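Local coordinates for large adhesion protein (Lap) involved in biofilm formation (Marinobacter hydrocarbonoclasticus, PDB 6XI3) that probably serves as the calcium-rigidified extender of a bacterial RTX adhesin, a string of Ig-like beta-sandwich repeats that projects the adhesin toward its target during biofilm formation, at residues A60-V71 / S92-S103; T148-V156 / A199-V209. All coordinates share one frame; numbering follows the deposited sequence.

Contact 1: A60-V71 / S92-S103; sequences AITITDSAGNIV and SLVDGSLTVEAS. With CA (calcium ion), chain E.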
ATOM      1  N   ALA A  60      32.597  52.813 -27.855  1.00 23.67           N
ATOM      2  CA  ALA A  60      31.248  52.450 -27.360  1.00 23.48           C
ATOM      3  C   ALA A  60      31.290  50.971 -26.984  1.00 25.23           C
ATOM      4  O   ALA A  60      31.931  50.145 -27.695  1.00 22.79           O
ATOM      5  CB  ALA A  60      30.188  52.711 -28.400  1.00 24.42           C
ATOM      6  N   ILE A  61      30.656  50.624 -25.883  1.00 24.13           N
ATOM      7  CA  ILE A  61      30.735  49.236 -25.393  1.00 23.99           C
ATOM      8  C   ILE A  61      29.320  48.782 -25.091  1.00 23.94           C
ATOM      9  O   ILE A  61      28.559  49.572 -24.526  1.00 23.74           O
ATOM     10  CB  ILE A  61      31.644  49.168 -24.170  1.00 25.34           C
ATOM     11  CG1 ILE A  61      33.101  49.321 -24.583  1.00 26.58           C
ATOM     12  CG2 ILE A  61      31.418  47.875 -23.412  1.00 25.56           C
ATOM     13  CD1 ILE A  61      33.933  49.849 -23.478  1.00 35.95           C
ATOM     14  N   THR A  62      28.993  47.566 -25.479  1.00 22.46           N
ATOM     15  CA  THR A  62      27.769  46.894 -24.975  1.00 24.35           C
ATOM     16  C   THR A  62      28.189  45.614 -24.263  1.00 24.37           C
ATOM     17  O   THR A  62      29.178  44.933 -24.676  1.00 26.18           O
ATOM     18  CB  THR A  62      26.730  46.656 -26.073  1.00 24.54           C
ATOM     19  OG1 THR A  62      27.390  45.745 -26.948  1.00 24.81           O
ATOM     20  CG2 THR A  62      26.313  47.932 -26.774  1.00 27.99           C
ATOM     21  N   ILE A  63      27.483  45.324 -23.185  1.00 26.77           N
ATOM     22  CA  ILE A  63      27.584  44.011 -22.509  1.00 24.78           C
ATOM     23  C   ILE A  63      26.176  43.446 -22.546  1.00 24.50           C
ATOM     24  O   ILE A  63      25.280  44.115 -22.013  1.00 23.13           O
ATOM     25  CB  ILE A  63      28.122  44.139 -21.084  1.00 24.45           C
ATOM     26  CG1 ILE A  63      29.313  45.098 -21.028  1.00 24.05           C
ATOM     27  CG2 ILE A  63      28.449  42.739 -20.576  1.00 22.47           C
ATOM     28  CD1 ILE A  63      29.944  45.179 -19.680  1.00 25.22           C
ATOM     29  N   THR A  64      26.016  42.314 -23.228  1.00 23.86           N
ATOM     30  CA  THR A  64      24.726  41.633 -23.441  1.00 25.92           C
ATOM     31  C   THR A  64      24.721  40.308 -22.675  1.00 25.64           C
ATOM     32  O   THR A  64      25.681  39.523 -22.794  1.00 24.80           O
ATOM     33  CB  THR A  64      24.479  41.397 -24.939  1.00 27.18           C
ATOM     34  OG1 THR A  64      24.641  42.666 -25.557  1.00 26.84           O
ATOM     35  CG2 THR A  64      23.113  40.836 -25.250  1.00 26.53           C
ATOM     36  N   ASP A  65      23.627  40.029 -21.985  1.00 27.50           N
ATOM     37  CA  ASP A  65      23.538  38.785 -21.183  1.00 29.68           C
ATOM     38  C   ASP A  65      22.734  37.720 -21.953  1.00 29.75           C
ATOM     39  O   ASP A  65      22.279  37.987 -23.095  1.00 25.76           O
ATOM     40  CB  ASP A  65      22.987  39.134 -19.802  1.00 30.09           C
ATOM     41  CG  ASP A  65      21.511  39.463 -19.813  1.00 32.48           C
ATOM     42  OD1 ASP A  65      20.871  39.240 -20.875  1.00 31.86           O
ATOM     43  OD2 ASP A  65      20.997  39.900 -18.749  1.00 32.39           O
ATOM     44  N   SER A  66      22.559  36.555 -21.319  1.00 28.52           N
ATOM     45  CA  SER A  66      21.879  35.351 -21.851  1.00 31.38           C
ATOM     46  C   SER A  66      20.395  35.625 -22.148  1.00 32.04           C
ATOM     47  O   SER A  66      19.785  34.786 -22.791  1.00 35.78           O
ATOM     48  CB  SER A  66      22.039  34.193 -20.877  1.00 33.00           C
ATOM     49  OG  SER A  66      21.514  34.528 -19.602  1.00 28.88           O
ATOM     50  N   ALA A  67      19.814  36.712 -21.649  1.00 30.76           N
ATOM     51  CA  ALA A  67      18.390  37.075 -21.857  1.00 34.84           C
ATOM     52  C   ALA A  67      18.239  38.267 -22.830  1.00 34.52           C
ATOM     53  O   ALA A  67      17.098  38.780 -22.976  1.00 34.08           O
ATOM     54  CB  ALA A  67      17.771  37.394 -20.523  1.00 33.93           C
ATOM     55  N   GLY A  68      19.339  38.773 -23.389  1.00 32.71           N
ATOM     56  CA  GLY A  68      19.330  39.980 -24.245  1.00 31.64           C
ATOM     57  C   GLY A  68      19.325  41.318 -23.508  1.00 34.20           C
ATOM     58  O   GLY A  68      19.307  42.329 -24.198  1.00 32.26           O
ATOM     59  N   ASN A  69      19.375  41.371 -22.170  1.00 33.91           N
ATOM     60  CA  ASN A  69      19.546  42.653 -21.440  1.00 30.93           C
ATOM     61  C   ASN A  69      20.890  43.269 -21.853  1.00 30.23           C
ATOM     62  O   ASN A  69      21.843  42.520 -22.076  1.00 28.23           O
ATOM     63  CB  ASN A  69      19.468  42.465 -19.933  1.00 32.91           C
ATOM     64  CG  ASN A  69      18.204  41.734 -19.542  1.00 37.71           C
ATOM     65  OD1 ASN A  69      17.117  42.244 -19.790  1.00 37.38           O
ATOM     66  ND2 ASN A  69      18.347  40.559 -18.947  1.00 31.32           N
ATOM     67  N   ILE A  70      20.966  44.587 -21.955  1.00 29.34           N
ATOM     68  CA  ILE A  70      22.197  45.270 -22.451  1.00 27.60           C
ATOM     69  C   ILE A  70      22.657  46.254 -21.386  1.00 25.99           C
ATOM     70  O   ILE A  70      21.839  47.042 -20.871  1.00 25.85           O
ATOM     71  CB  ILE A  70      21.965  45.967 -23.814  1.00 29.02           C
ATOM     72  CG1 ILE A  70      21.673  44.957 -24.932  1.00 31.40           C
ATOM     73  CG2 ILE A  70      23.147  46.857 -24.185  1.00 29.27           C
ATOM     74  CD1 ILE A  70      20.966  45.558 -26.169  1.00 32.93           C
ATOM     75  N   VAL A  71      23.954  46.267 -21.137  1.00 23.29           N
ATOM     76  CA  VAL A  71      24.594  47.412 -20.467  1.00 24.93           C
ATOM     77  C   VAL A  71      25.314  48.214 -21.556  1.00 24.48           C
ATOM     78  O   VAL A  71      26.103  47.611 -22.312  1.00 20.83           O
ATOM     79  CB  VAL A  71      25.538  46.958 -19.332  1.00 24.40           C
ATOM     80  CG1 VAL A  71      26.548  48.045 -19.000  1.00 26.58           C
ATOM     81  CG2 VAL A  71      24.748  46.556 -18.091  1.00 24.20           C
ATOM     82  N   SER A  92      22.320  44.726 -13.486  1.00 31.15           N
ATOM     83  CA  SER A  92      21.119  44.647 -14.357  1.00 29.99           C
ATOM     84  C   SER A  92      21.128  43.335 -15.156  1.00 30.12           C
ATOM     85  O   SER A  92      20.100  43.007 -15.727  1.00 28.45           O
ATOM     86  CB  SER A  92      21.021  45.851 -15.263  1.00 33.29           C
ATOM     87  OG  SER A  92      22.092  45.884 -16.203  1.00 32.56           O
ATOM     88  N   LEU A  93      22.250  42.624 -15.258  1.00 25.70           N
ATOM     89  CA  LEU A  93      22.326  41.469 -16.171  1.00 27.05           C
ATOM     90  C   LEU A  93      22.006  40.203 -15.374  1.00 31.70           C
ATOM     91  O   LEU A  93      22.209  40.197 -14.136  1.00 29.39           O
ATOM     92  CB  LEU A  93      23.695  41.367 -16.832  1.00 25.99           C
ATOM     93  CG  LEU A  93      24.113  42.614 -17.616  1.00 27.17           C
ATOM     94  CD1 LEU A  93      25.467  42.404 -18.281  1.00 26.26           C
ATOM     95  CD2 LEU A  93      23.060  42.987 -18.640  1.00 26.64           C
ATOM     96  N   VAL A  94      21.533  39.182 -16.084  1.00 32.11           N
ATOM     97  CA  VAL A  94      21.292  37.835 -15.502  1.00 32.84           C
ATOM     98  C   VAL A  94      22.510  36.955 -15.751  1.00 30.58           C
ATOM     99  O   VAL A  94      23.294  37.251 -16.654  1.00 29.56           O
ATOM    100  CB  VAL A  94      19.994  37.197 -16.026  1.00 33.78           C
ATOM    101  CG1 VAL A  94      18.798  38.046 -15.644  1.00 34.48           C
ATOM    102  CG2 VAL A  94      20.023  36.904 -17.522  1.00 32.54           C
ATOM    103  N   ASP A  95      22.610  35.880 -14.970  1.00 26.90           N
ATOM    104  CA  ASP A  95      23.700  34.884 -15.031  1.00 29.92           C
ATOM    105  C   ASP A  95      23.708  34.195 -16.399  1.00 29.77           C
ATOM    106  O   ASP A  95      22.667  34.147 -17.079  1.00 30.27           O
ATOM    107  CB  ASP A  95      23.591  33.880 -13.871  1.00 31.79           C
ATOM    108  CG  ASP A  95      24.052  34.414 -12.520  1.00 32.13           C
ATOM    109  OD1 ASP A  95      24.395  35.634 -12.444  1.00 28.65           O
ATOM    110  OD2 ASP A  95      24.111  33.602 -11.560  1.00 28.55           O
ATOM    111  N   GLY A  96      24.860  33.627 -16.726  1.00 28.78           N
ATOM    112  CA  GLY A  96      25.132  32.944 -17.994  1.00 31.18           C
ATOM    113  C   GLY A  96      26.229  33.671 -18.745  1.00 32.70           C
ATOM    114  O   GLY A  96      27.060  34.360 -18.097  1.00 29.29           O
ATOM    115  N   SER A  97      26.232  33.543 -20.066  1.00 32.07           N
ATOM    116  CA  SER A  97      27.275  34.136 -20.934  1.00 33.90           C
ATOM    117  C   SER A  97      27.130  35.662 -20.916  1.00 28.12           C
ATOM    118  O   SER A  97      26.013  36.170 -20.806  1.00 29.89           O
ATOM    119  CB  SER A  97      27.159  33.603 -22.327  1.00 37.15           C
ATOM    120  OG  SER A  97      25.869  33.952 -22.821  1.00 39.98           O
ATOM    121  N   LEU A  98      28.251  36.358 -21.009  1.00 28.14           N
ATOM    122  CA  LEU A  98      28.307  37.814 -21.272  1.00 28.46           C
ATOM    123  C   LEU A  98      29.024  37.972 -22.597  1.00 27.79           C
ATOM    124  O   LEU A  98      30.105  37.365 -22.728  1.00 26.67           O
ATOM    125  CB  LEU A  98      29.112  38.521 -20.180  1.00 29.48           C
ATOM    126  CG  LEU A  98      28.546  38.418 -18.774  1.00 32.18           C
ATOM    127  CD1 LEU A  98      29.508  39.028 -17.764  1.00 33.30           C
ATOM    128  CD2 LEU A  98      27.183  39.089 -18.721  1.00 31.91           C
ATOM    129  N   THR A  99      28.457  38.753 -23.511  1.00 27.31           N
ATOM    130  CA  THR A  99      29.155  39.190 -24.745  1.00 28.80           C
ATOM    131  C   THR A  99      29.405  40.686 -24.678  1.00 27.08           C
ATOM    132  O   THR A  99      28.447  41.482 -24.504  1.00 28.46           O
ATOM    133  CB  THR A  99      28.384  38.852 -26.033  1.00 32.84           C
ATOM    134  OG1 THR A  99      28.006  37.486 -25.905  1.00 34.06           O
ATOM    135  CG2 THR A  99      29.219  39.050 -27.288  1.00 30.73           C
ATOM    136  N   VAL A 100      30.673  41.032 -24.768  1.00 27.42           N
ATOM    137  CA  VAL A 100      31.158  42.425 -24.808  1.00 27.36           C
ATOM    138  C   VAL A 100      31.336  42.760 -26.287  1.00 28.97           C
ATOM    139  O   VAL A 100      31.959  41.939 -26.997  1.00 26.61           O
ATOM    140  CB  VAL A 100      32.459  42.568 -24.012  1.00 26.72           C
ATOM    141  CG1 VAL A 100      32.968  43.995 -24.056  1.00 26.47           C
ATOM    142  CG2 VAL A 100      32.306  42.092 -22.584  1.00 27.87           C
ATOM    143  N   GLU A 101      30.747  43.863 -26.754  1.00 28.47           N
ATOM    144  CA  GLU A 101      31.001  44.376 -28.137  1.00 30.36           C
ATOM    145  C   GLU A 101      31.627  45.763 -27.981  1.00 28.89           C
ATOM    146  O   GLU A 101      31.065  46.577 -27.221  1.00 24.51           O
ATOM    147  CB  GLU A 101      29.730  44.472 -28.992  1.00 32.90           C
ATOM    148  CG  GLU A 101      29.087  43.142 -29.378  1.00 39.32           C
ATOM    149  CD  GLU A 101      29.877  42.211 -30.302  1.00 42.08           C
ATOM    150  OE1 GLU A 101      30.759  42.712 -31.086  1.00 46.18           O
ATOM    151  OE2 GLU A 101      29.623  40.972 -30.232  1.00 39.67           O
ATOM    152  N   ALA A 102      32.777  46.006 -28.608  1.00 25.32           N
ATOM    153  CA  ALA A 102      33.376  47.347 -28.630  1.00 25.67           C
ATOM    154  C   ALA A 102      33.303  47.879 -30.059  1.00 25.89           C
ATOM    155  O   ALA A 102      33.428  47.078 -30.991  1.00 27.86           O
ATOM    156  CB  ALA A 102      34.786  47.286 -28.134  1.00 25.83           C
ATOM    157  N   SER A 103      33.110  49.182 -30.225  1.00 24.71           N
ATOM    158  CA  SER A 103      33.095  49.808 -31.569  1.00 26.12           C
ATOM    159  C   SER A 103      33.746  51.182 -31.493  1.00 24.46           C
ATOM    160  O   SER A 103      33.642  51.889 -30.475  1.00 22.99           O
ATOM    161  CB  SER A 103      31.708  49.854 -32.152  1.00 29.11           C
ATOM    162  OG  SER A 103      30.894  50.778 -31.448  1.00 30.32           O
TER
HETATM  163 CA    CA E 504      24.021  31.375 -11.158  1.00 27.58          CA
HETATM  164  O   HOH W   1      29.543  48.824 -29.185  1.00 38.38           O
HETATM  165  O   HOH W   2      27.074  43.137 -26.363  1.00 23.04           O
HETATM  166  O   HOH W   3      25.951  36.841 -24.068  1.00 33.49           O
HETATM  167  O   HOH W   4      24.026  35.933 -18.902  1.00 25.20           O
HETATM  168  O   HOH W   5      20.951  46.628 -18.372  1.00 43.81           O
HETATM  169  O   HOH W   6      24.009  29.092 -10.461  1.00 34.54           O
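Ile63 of strand 58-64 and Val100 of strand 96-105 face each other as a non-hydrogen-bonded pair in the antiparallel sheet of an Ig-like beta-sandwich. Around them Ala60, Thr62 and Thr64 exchange paired backbone hydrogen bonds with Ser103, Glu101 and Thr99, and the N-to-C directions of 60-64 and 96-103 are 166° apart, nearly antiparallel. The tight side is apolar. Ile61, Ile63, Val100 and Ala102 point into the sandwich, where strands 29-38 and 82-89 close over them. With CG2 of Ile63 anti to its backbone N, that methyl reaches CD1 of Leu93 at 3.8 Å, the two side chains crossing at about a right angle. The other branch of Leu93, CD2, rests 4.0 Å from Val71 CG2 and also packs against Asn69.

The opposite face is wet. Thr62, Thr64, Thr99 and Glu101 line it, and one water joins Thr62 OG1, Thr64 OG1 and the carbonyl of Thr99, while a second links Thr64 O with the hydroxyls of Ser97 and Thr99. Thr62 OG1 also lies 3.4 Å from Glu101 CB, whose carboxylate end leads away.

Beyond the ladder, the 65-68 type I turn is pinned to the loop before strand 96-105 by the buried Asp65. Its OD1 accepts from Ala67 N in an Asx turn. Asn69 ND2 meets the syn lone pair of Asp65 OD2, which lies in the plane of the Asn69 amide, at 2.7 Å, and Val94 N reaches Asp65 OD2 on the anti side at 2.8 Å, 29° out of the carboxylate plane. Together they fix the carboxylate's rotation. Ser66 OG donates to Asp95 O across 2.8 Å. The side chain of Asp95 starts away from 60-71; its OD1 accepts from Ala122 N, and Asp95 OD2 binds calcium at 2.3 Å.

Contact 2: T148-V156 / A199-V209; sequences TDVAPNGQV and ASAQDRNGNAV. With CA (calcium ion), chain E.
A calcium site at the junction between consecutive Ig-like repeats gathers the 149-154 loop and the 203-206 type I turn. Asp149 OD2 binds the ion at 2.1 Å and Asn205 OD1 at 2.3 Å; Asp95, Asp121 and the carbonyl of Thr123 supply the other protein ligands. Asp203 stands in the second shell: its OD2 accepts a 2.5 Å hydrogen bond from the calcium-bound water, while its OD1 takes Asn205 N and Asn207 N from opposite faces of the carboxylate plane. The bond from Asn205 N makes an Asx turn that probably helps position Asn205, whose ND2 donates to Leu120 O.

Asp149 is gripped by Arg204 as well. Its carbonyl receives Arg204 N almost end-on, and Asp149 OD1 forms a salt bridge with Arg204 NH1 at 3.1 Å. That oxygen lies at the edge of the guanidinium, in its plane, although the two flat groups are turned 42° apart. An extended chain from CG to NE carries the guanidinium past Asp149, so that Val150 O and Ala151 lie over one of its faces. With one oxygen on the metal and the other on an arginine, the carboxylate would be held firmly in orientation, its charge probably offset by calcium and arginine, though Asp95 and Asp203 lie close.

Away from the ion the contact becomes apolar and watery by turns. Val150 CG2 meets Val209 CG2 at 4.0 Å, and Val156 CG1 packs 3.8 Å from Ala199 CB. Between these pairs the backbones part, and separate waters bridge Ala151 N to Gln202 O and Gln155 O to Gln202 N. Strand 126-135 backs Ala199, Ala201 and Val209, Tyr180 of strand 180-186 flanks Val156 and Ala199, and Arg204 leans on Val94 of the preceding repeat.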
ATOM      1  N   THR A 148      15.344  29.957  -8.085  1.00 29.00           N
ATOM      2  CA  THR A 148      16.338  31.048  -8.066  1.00 31.14           C
ATOM      3  C   THR A 148      17.299  30.793  -9.227  1.00 27.67           C
ATOM      4  O   THR A 148      17.760  29.658  -9.369  1.00 24.26           O
ATOM      5  CB  THR A 148      17.067  31.076  -6.710  1.00 34.39           C
ATOM      6  OG1 THR A 148      16.073  31.207  -5.700  1.00 37.20           O
ATOM      7  CG2 THR A 148      18.048  32.216  -6.586  1.00 37.54           C
ATOM      8  N   ASP A 149      17.598  31.827 -10.017  1.00 29.13           N
ATOM      9  CA  ASP A 149      18.505  31.743 -11.186  1.00 26.16           C
ATOM     10  C   ASP A 149      18.023  30.724 -12.231  1.00 24.43           C
ATOM     11  O   ASP A 149      18.855  30.178 -12.946  1.00 25.77           O
ATOM     12  CB  ASP A 149      19.936  31.387 -10.786  1.00 28.46           C
ATOM     13  CG  ASP A 149      20.921  31.893 -11.844  1.00 26.39           C
ATOM     14  OD1 ASP A 149      20.510  32.807 -12.561  1.00 26.62           O
ATOM     15  OD2 ASP A 149      22.031  31.325 -11.967  1.00 27.80           O
ATOM     16  N   VAL A 150      16.726  30.496 -12.343  1.00 27.11           N
ATOM     17  CA  VAL A 150      16.124  29.729 -13.470  1.00 30.41           C
ATOM     18  C   VAL A 150      15.333  30.710 -14.333  1.00 30.05           C
ATOM     19  O   VAL A 150      14.528  31.453 -13.765  1.00 28.49           O
ATOM     20  CB  VAL A 150      15.210  28.605 -12.950  1.00 33.66           C
ATOM     21  CG1 VAL A 150      14.544  27.852 -14.106  1.00 33.66           C
ATOM     22  CG2 VAL A 150      15.981  27.672 -12.043  1.00 34.00           C
ATOM     23  N   ALA A 151      15.571  30.712 -15.648  1.00 31.50           N
ATOM     24  CA  ALA A 151      15.017  31.720 -16.583  1.00 31.43           C
ATOM     25  C   ALA A 151      13.508  31.572 -16.649  1.00 32.56           C
ATOM     26  O   ALA A 151      13.008  30.462 -16.790  1.00 31.38           O
ATOM     27  CB  ALA A 151      15.617  31.579 -17.973  1.00 30.05           C
ATOM     28  N   PRO A 152      12.734  32.671 -16.609  1.00 32.96           N
ATOM     29  CA  PRO A 152      11.313  32.600 -16.950  1.00 36.54           C
ATOM     30  C   PRO A 152      11.105  31.882 -18.294  1.00 37.32           C
ATOM     31  O   PRO A 152      12.011  31.923 -19.129  1.00 33.57           O
ATOM     32  CB  PRO A 152      10.891  34.074 -16.981  1.00 37.22           C
ATOM     33  CG  PRO A 152      11.824  34.720 -15.999  1.00 35.88           C
ATOM     34  CD  PRO A 152      13.154  34.022 -16.206  1.00 34.65           C
ATOM     35  N   ASN A 153       9.981  31.161 -18.416  1.00 37.12           N
ATOM     36  CA  ASN A 153       9.623  30.246 -19.541  1.00 41.80           C
ATOM     37  C   ASN A 153      10.488  28.984 -19.532  1.00 40.74           C
ATOM     38  O   ASN A 153      10.229  28.124 -20.373  1.00 41.86           O
ATOM     39  CB  ASN A 153       9.681  30.937 -20.907  1.00 46.57           C
ATOM     40  CG  ASN A 153       8.539  31.912 -21.019  1.00 51.05           C
ATOM     41  OD1 ASN A 153       7.381  31.505 -20.940  1.00 63.11           O
ATOM     42  ND2 ASN A 153       8.855  33.192 -21.077  1.00 58.16           N
ATOM     43  N   GLY A 154      11.443  28.854 -18.604  1.00 36.18           N
ATOM     44  CA  GLY A 154      12.077  27.566 -18.290  1.00 38.70           C
ATOM     45  C   GLY A 154      11.026  26.539 -17.876  1.00 37.59           C
ATOM     46  O   GLY A 154       9.921  26.943 -17.453  1.00 38.25           O
ATOM     47  N   GLN A 155      11.345  25.260 -18.034  1.00 33.78           N
ATOM     48  CA  GLN A 155      10.423  24.137 -17.731  1.00 35.78           C
ATOM     49  C   GLN A 155      10.919  23.434 -16.473  1.00 32.52           C
ATOM     50  O   GLN A 155      12.142  23.212 -16.357  1.00 29.63           O
ATOM     51  CB  GLN A 155      10.348  23.151 -18.905  1.00 37.44           C
ATOM     52  CG  GLN A 155       9.682  23.751 -20.141  1.00 43.23           C
ATOM     53  CD  GLN A 155       8.238  24.079 -19.857  1.00 48.08           C
ATOM     54  OE1 GLN A 155       7.460  23.204 -19.488  1.00 53.12           O
ATOM     55  NE2 GLN A 155       7.878  25.352 -19.955  1.00 49.70           N
ATOM     56  N   VAL A 156       9.986  23.073 -15.599  1.00 30.59           N
ATOM     57  CA  VAL A 156      10.263  22.222 -14.411  1.00 28.49           C
ATOM     58  C   VAL A 156       9.713  20.837 -14.717  1.00 26.44           C
ATOM     59  O   VAL A 156       8.501  20.748 -15.010  1.00 25.95           O
ATOM     60  CB  VAL A 156       9.637  22.801 -13.139  1.00 28.94           C
ATOM     61  CG1 VAL A 156       9.860  21.883 -11.948  1.00 31.10           C
ATOM     62  CG2 VAL A 156      10.159  24.183 -12.866  1.00 28.27           C
ATOM     63  N   ALA A 199      10.909  17.438  -8.414  1.00 30.45           N
ATOM     64  CA  ALA A 199      10.909  18.569  -9.369  1.00 30.38           C
ATOM     65  C   ALA A 199      12.355  18.941  -9.665  1.00 30.89           C
ATOM     66  O   ALA A 199      13.180  18.873  -8.742  1.00 32.00           O
ATOM     67  CB  ALA A 199      10.121  19.742  -8.843  1.00 28.79           C
ATOM     68  N   SER A 200      12.642  19.259 -10.927  1.00 30.26           N
ATOM     69  CA  SER A 200      14.002  19.581 -11.398  1.00 29.43           C
ATOM     70  C   SER A 200      13.950  20.604 -12.544  1.00 27.23           C
ATOM     71  O   SER A 200      12.976  20.684 -13.316  1.00 25.62           O
ATOM     72  CB  SER A 200      14.763  18.320 -11.745  1.00 31.50           C
ATOM     73  OG  SER A 200      14.215  17.683 -12.897  1.00 37.21           O
ATOM     74  N   ALA A 201      15.008  21.378 -12.648  1.00 28.32           N
ATOM     75  CA  ALA A 201      15.138  22.406 -13.702  1.00 27.40           C
ATOM     76  C   ALA A 201      16.623  22.691 -13.858  1.00 28.49           C
ATOM     77  O   ALA A 201      17.409  21.997 -13.213  1.00 28.99           O
ATOM     78  CB  ALA A 201      14.318  23.612 -13.329  1.00 24.64           C
ATOM     79  N   GLN A 202      16.980  23.630 -14.728  1.00 28.10           N
ATOM     80  CA  GLN A 202      18.395  23.995 -14.937  1.00 31.82           C
ATOM     81  C   GLN A 202      18.518  25.498 -14.669  1.00 28.31           C
ATOM     82  O   GLN A 202      17.656  26.248 -15.122  1.00 26.90           O
ATOM     83  CB  GLN A 202      18.827  23.554 -16.340  1.00 35.67           C
ATOM     84  CG  GLN A 202      20.331  23.433 -16.480  1.00 41.87           C
ATOM     85  CD  GLN A 202      20.772  22.918 -17.830  1.00 48.17           C
ATOM     86  OE1 GLN A 202      20.805  23.644 -18.833  1.00 40.16           O
ATOM     87  NE2 GLN A 202      21.181  21.662 -17.827  1.00 48.61           N
ATOM     88  N   ASP A 203      19.517  25.909 -13.908  1.00 27.70           N
ATOM     89  CA  ASP A 203      19.768  27.335 -13.643  1.00 30.52           C
ATOM     90  C   ASP A 203      20.554  27.883 -14.849  1.00 31.07           C
ATOM     91  O   ASP A 203      20.954  27.112 -15.765  1.00 28.14           O
ATOM     92  CB  ASP A 203      20.413  27.540 -12.268  1.00 31.12           C
ATOM     93  CG  ASP A 203      21.884  27.221 -12.173  1.00 32.22           C
ATOM     94  OD1 ASP A 203      22.521  27.010 -13.236  1.00 36.67           O
ATOM     95  OD2 ASP A 203      22.396  27.203 -11.029  1.00 29.09           O
ATOM     96  N   ARG A 204      20.741  29.183 -14.881  1.00 31.99           N
ATOM     97  CA  ARG A 204      21.285  29.858 -16.082  1.00 31.50           C
ATOM     98  C   ARG A 204      22.773  29.546 -16.216  1.00 33.17           C
ATOM     99  O   ARG A 204      23.340  29.905 -17.247  1.00 35.29           O
ATOM    100  CB  ARG A 204      21.056  31.350 -15.958  1.00 33.21           C
ATOM    101  CG  ARG A 204      19.604  31.774 -15.891  1.00 34.49           C
ATOM    102  CD  ARG A 204      19.648  33.282 -15.898  1.00 30.72           C
ATOM    103  NE  ARG A 204      18.366  33.919 -16.016  1.00 30.09           N
ATOM    104  CZ  ARG A 204      17.632  34.366 -15.012  1.00 29.22           C
ATOM    105  NH1 ARG A 204      18.005  34.181 -13.762  1.00 33.35           N
ATOM    106  NH2 ARG A 204      16.479  34.937 -15.261  1.00 29.63           N
ATOM    107  N   ASN A 205      23.409  28.928 -15.217  1.00 32.13           N
ATOM    108  CA  ASN A 205      24.815  28.478 -15.384  1.00 33.73           C
ATOM    109  C   ASN A 205      24.854  26.997 -15.774  1.00 31.70           C
ATOM    110  O   ASN A 205      25.926  26.445 -15.778  1.00 30.50           O
ATOM    111  CB  ASN A 205      25.667  28.797 -14.159  1.00 35.35           C
ATOM    112  CG  ASN A 205      25.761  30.283 -13.922  1.00 35.82           C
ATOM    113  OD1 ASN A 205      24.968  30.826 -13.155  1.00 33.33           O
ATOM    114  ND2 ASN A 205      26.711  30.929 -14.594  1.00 32.99           N
ATOM    115  N   GLY A 206      23.732  26.394 -16.141  1.00 33.49           N
ATOM    116  CA  GLY A 206      23.718  25.003 -16.634  1.00 34.70           C
ATOM    117  C   GLY A 206      23.737  23.967 -15.515  1.00 34.34           C
ATOM    118  O   GLY A 206      24.065  22.815 -15.822  1.00 33.62           O
ATOM    119  N   ASN A 207      23.381  24.332 -14.276  1.00 33.09           N
ATOM    120  CA  ASN A 207      23.432  23.394 -13.122  1.00 30.19           C
ATOM    121  C   ASN A 207      22.018  22.871 -12.866  1.00 33.79           C
ATOM    122  O   ASN A 207      21.052  23.697 -12.835  1.00 26.89           O
ATOM    123  CB  ASN A 207      23.981  24.020 -11.837  1.00 32.73           C
ATOM    124  CG  ASN A 207      25.366  24.606 -11.998  1.00 34.75           C
ATOM    125  OD1 ASN A 207      25.519  25.818 -12.004  1.00 37.06           O
ATOM    126  ND2 ASN A 207      26.358  23.767 -12.209  1.00 32.04           N
ATOM    127  N   ALA A 208      21.889  21.552 -12.684  1.00 33.57           N
ATOM    128  CA  ALA A 208      20.602  20.926 -12.306  1.00 32.94           C
ATOM    129  C   ALA A 208      20.227  21.448 -10.915  1.00 28.19           C
ATOM    130  O   ALA A 208      21.095  21.438 -10.045  1.00 32.16           O
ATOM    131  CB  ALA A 208      20.719  19.417 -12.344  1.00 33.06           C
ATOM    132  N   VAL A 209      19.012  21.967 -10.742  1.00 29.04           N
ATOM    133  CA  VAL A 209      18.433  22.305  -9.407  1.00 27.98           C
ATOM    134  C   VAL A 209      17.184  21.432  -9.210  1.00 29.13           C
ATOM    135  O   VAL A 209      16.410  21.217 -10.181  1.00 28.09           O
ATOM    136  CB  VAL A 209      18.117  23.804  -9.242  1.00 28.60           C
ATOM    137  CG1 VAL A 209      19.385  24.665  -9.223  1.00 28.71           C
ATOM    138  CG2 VAL A 209      17.151  24.308 -10.304  1.00 30.19           C
TER
HETATM  139 CA    CA E 504      24.021  31.375 -11.158  1.00 27.58          CA
HETATM  140  O   HOH W   7      17.535  28.558 -16.556  1.00 25.89           O
HETATM  141  O   HOH W   8      13.349  20.713 -16.628  1.00 33.77           O
HETATM  142  O   HOH W   9      14.718  24.373 -16.464  1.00 34.07           O
HETATM  143  O   HOH W   6      24.009  29.092 -10.461  1.00 34.54           O

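Contacts 1 and 2 lie in successive repeats, their centres about 20 Å apart, and meet around one calcium ion and one shared water. Contact 1 belongs mainly to the body of its sandwich: a regular ladder with a buried apolar face, and only Asp95 reaching the metal. Contact 2 lies at the junction-facing end of the next repeat, where loops largely replace the ladder, strands 155-161 and 193-202 meeting only at the contact's margin, and charged groups and waters do much of the joining. Asp95 OD2 and Asp149 OD2 approach to 3.1 Å, like charges bridged by the ion. This junction is consistent with calcium stiffening the chain of repeats.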